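Long-range contact in chloramphenicol acetyltransferase (Bacteroides thetaiotaomicron, PDB 2I9D), which probably transfers an acetyl group from acetyl-CoA to chloramphenicol, the reaction by which such enzymes inactivate the antibiotic: residues 26-31 with 194-199. Sequence-based numbering, arbitrary orientation.
Sequences QNPQLS and TIHHGF
Pro28 sets CB over one face of the His196 imidazole in a CH-pi contact, 3.8 Å from the centroid of that ring and displaced toward its rim. With chi1 at -167°, His196 turns CG away from its backbone N and brings the imidazole alongside the proline, and in the ring plane ND1 accepts a hydrogen bond from Gly198 N at 2.9 Å, which helps to fix the rotation of the ring. With an alanine at the His196 position, one side of Pro28 would probably lose its cover and the Gly198 amide this acceptor. Next to this CH-pi contact, Pro28 O takes a fairly straight hydrogen bond from His197 N (2.8 Å, 161° at the hydrogen), and beyond it Leu30 and Ile195 form a hydrogen-bonded antiparallel pair. On the face holding Gln29 and Thr194, Thr194 CG2 packs 3.5 Å from Gln29 NE2, while Gln29 OE1 accepts from Asn170 N; farther along, Ser31 OG and Thr194 OG1 share a hydrogen bond of 2.8 Å. Leu30 CD2 approaches His197 CD2 obliquely at 4.2 Å, and Phe22 stacks on the same imidazole. Strand 29-37 thus flanks the end of strand 186-196, from which the chain turns into the loop carrying His197, predicted to be the proton acceptor, as is the active-site histidine of the trimeric chloramphenicol acetyltransferases.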
loop_
_atom_site.group_PDB
_atom_site.type_symbol
_atom_site.label_atom_id
_atom_site.label_comp_id
_atom_site.label_asym_id
_atom_site.label_seq_id
_atom_site.Cartn_x
_atom_site.Cartn_y
_atom_site.Cartn_z
ATOM N N GLN A 26 -11.225 13.900 1.551
ATOM C CA GLN A 26 -11.152 13.273 0.236
ATOM C C GLN A 26 -10.971 11.728 0.294
ATOM O O GLN A 26 -11.664 10.967 -0.396
ATOM C CB GLN A 26 -10.058 13.928 -0.636
ATOM C CG GLN A 26 -9.865 13.218 -2.013
ATOM C CD GLN A 26 -9.063 14.027 -3.046
ATOM O OE1 GLN A 26 -9.212 15.247 -3.153
ATOM N NE2 GLN A 26 -8.221 13.344 -3.813
ATOM N N ASN A 27 -10.048 11.275 1.130
ATOM C CA ASN A 27 -9.833 9.867 1.342
ATOM C C ASN A 27 -9.671 9.605 2.838
ATOM O O ASN A 27 -8.612 9.873 3.391
ATOM C CB ASN A 27 -8.596 9.416 0.537
ATOM C CG ASN A 27 -8.137 8.048 0.907
ATOM O OD1 ASN A 27 -8.891 7.268 1.487
ATOM N ND2 ASN A 27 -6.897 7.749 0.613
ATOM N N PRO A 28 -10.740 9.121 3.505
ATOM C CA PRO A 28 -10.758 8.783 4.951
ATOM C C PRO A 28 -10.262 7.373 5.274
ATOM O O PRO A 28 -10.377 6.933 6.414
ATOM C CB PRO A 28 -12.248 8.848 5.291
ATOM C CG PRO A 28 -12.910 8.337 4.045
ATOM C CD PRO A 28 -12.070 8.894 2.889
ATOM N N GLN A 29 -9.702 6.685 4.282
ATOM C CA GLN A 29 -9.399 5.263 4.416
ATOM C C GLN A 29 -7.949 5.083 4.726
ATOM O O GLN A 29 -7.094 5.864 4.307
ATOM C CB GLN A 29 -9.682 4.517 3.112
ATOM C CG GLN A 29 -11.116 4.686 2.611
ATOM C CD GLN A 29 -11.449 3.786 1.457
ATOM O OE1 GLN A 29 -12.537 3.228 1.405
ATOM N NE2 GLN A 29 -10.514 3.635 0.516
ATOM N N LEU A 30 -7.650 4.009 5.426
ATOM C CA LEU A 30 -6.269 3.587 5.372
ATOM C C LEU A 30 -6.098 2.150 4.940
ATOM O O LEU A 30 -6.971 1.317 5.217
ATOM C CB LEU A 30 -5.477 4.021 6.632
ATOM C CG LEU A 30 -4.973 3.349 7.901
ATOM C CD1 LEU A 30 -4.273 2.011 7.663
ATOM C CD2 LEU A 30 -3.969 4.376 8.374
ATOM N N SER A 31 -4.993 1.869 4.248
ATOM C CA SER A 31 -4.627 0.473 3.942
ATOM C C SER A 31 -3.440 0.031 4.770
ATOM O O SER A 31 -2.525 0.799 5.039
ATOM C CB SER A 31 -4.294 0.268 2.454
ATOM O OG SER A 31 -5.310 0.773 1.633
ATOM N N THR A 194 -8.184 -2.491 3.787
ATOM C CA THR A 194 -8.544 -1.094 3.647
ATOM C C THR A 194 -9.779 -0.799 4.504
ATOM O O THR A 194 -10.823 -1.414 4.345
ATOM C CB THR A 194 -8.745 -0.744 2.169
ATOM O OG1 THR A 194 -7.496 -0.911 1.523
ATOM C CG2 THR A 194 -9.217 0.710 1.951
ATOM N N ILE A 195 -9.624 0.108 5.457
ATOM C CA ILE A 195 -10.695 0.392 6.398
ATOM C C ILE A 195 -10.971 1.896 6.416
ATOM O O ILE A 195 -10.215 2.660 5.824
ATOM C CB ILE A 195 -10.438 -0.245 7.852
ATOM C CG1 ILE A 195 -9.034 0.082 8.419
ATOM C CG2 ILE A 195 -10.649 -1.788 7.810
ATOM C CD1 ILE A 195 -8.735 1.567 8.657
ATOM N N HIS A 196 -12.072 2.307 7.045
ATOM C CA HIS A 196 -12.368 3.732 7.200
ATOM C C HIS A 196 -11.737 4.172 8.521
ATOM O O HIS A 196 -12.045 3.604 9.553
ATOM C CB HIS A 196 -13.887 3.942 7.244
ATOM C CG HIS A 196 -14.307 5.365 7.095
ATOM N ND1 HIS A 196 -14.044 6.321 8.049
ATOM C CD2 HIS A 196 -15.010 5.987 6.119
ATOM C CE1 HIS A 196 -14.528 7.482 7.652
ATOM N NE2 HIS A 196 -15.143 7.300 6.496
ATOM N N HIS A 197 -10.858 5.167 8.491
ATOM C CA HIS A 197 -10.159 5.600 9.703
ATOM C C HIS A 197 -11.110 6.198 10.778
ATOM O O HIS A 197 -10.743 6.276 11.970
ATOM C CB HIS A 197 -9.062 6.617 9.350
ATOM C CG HIS A 197 -7.929 6.669 10.333
ATOM N ND1 HIS A 197 -8.079 6.361 11.671
ATOM C CD2 HIS A 197 -6.631 7.030 10.174
ATOM C CE1 HIS A 197 -6.917 6.508 12.283
ATOM N NE2 HIS A 197 -6.022 6.904 11.397
ATOM N N GLY A 198 -12.298 6.650 10.359
ATOM C CA GLY A 198 -13.330 7.123 11.288
ATOM C C GLY A 198 -13.762 6.062 12.288
ATOM O O GLY A 198 -14.160 6.387 13.408
ATOM N N PHE A 199 -13.640 4.793 11.896
ATOM C CA PHE A 199 -14.085 3.657 12.707
ATOM C C PHE A 199 -12.969 2.876 13.379
ATOM O O PHE A 199 -13.203 2.184 14.371
ATOM C CB PHE A 199 -14.898 2.656 11.860
ATOM C CG PHE A 199 -16.141 3.226 11.234
ATOM C CD1 PHE A 199 -17.054 3.955 11.988
ATOM C CD2 PHE A 199 -16.432 2.981 9.885
ATOM C CE1 PHE A 199 -18.221 4.463 11.412
ATOM C CE2 PHE A 199 -17.594 3.490 9.291
ATOM C CZ PHE A 199 -18.494 4.227 10.052
#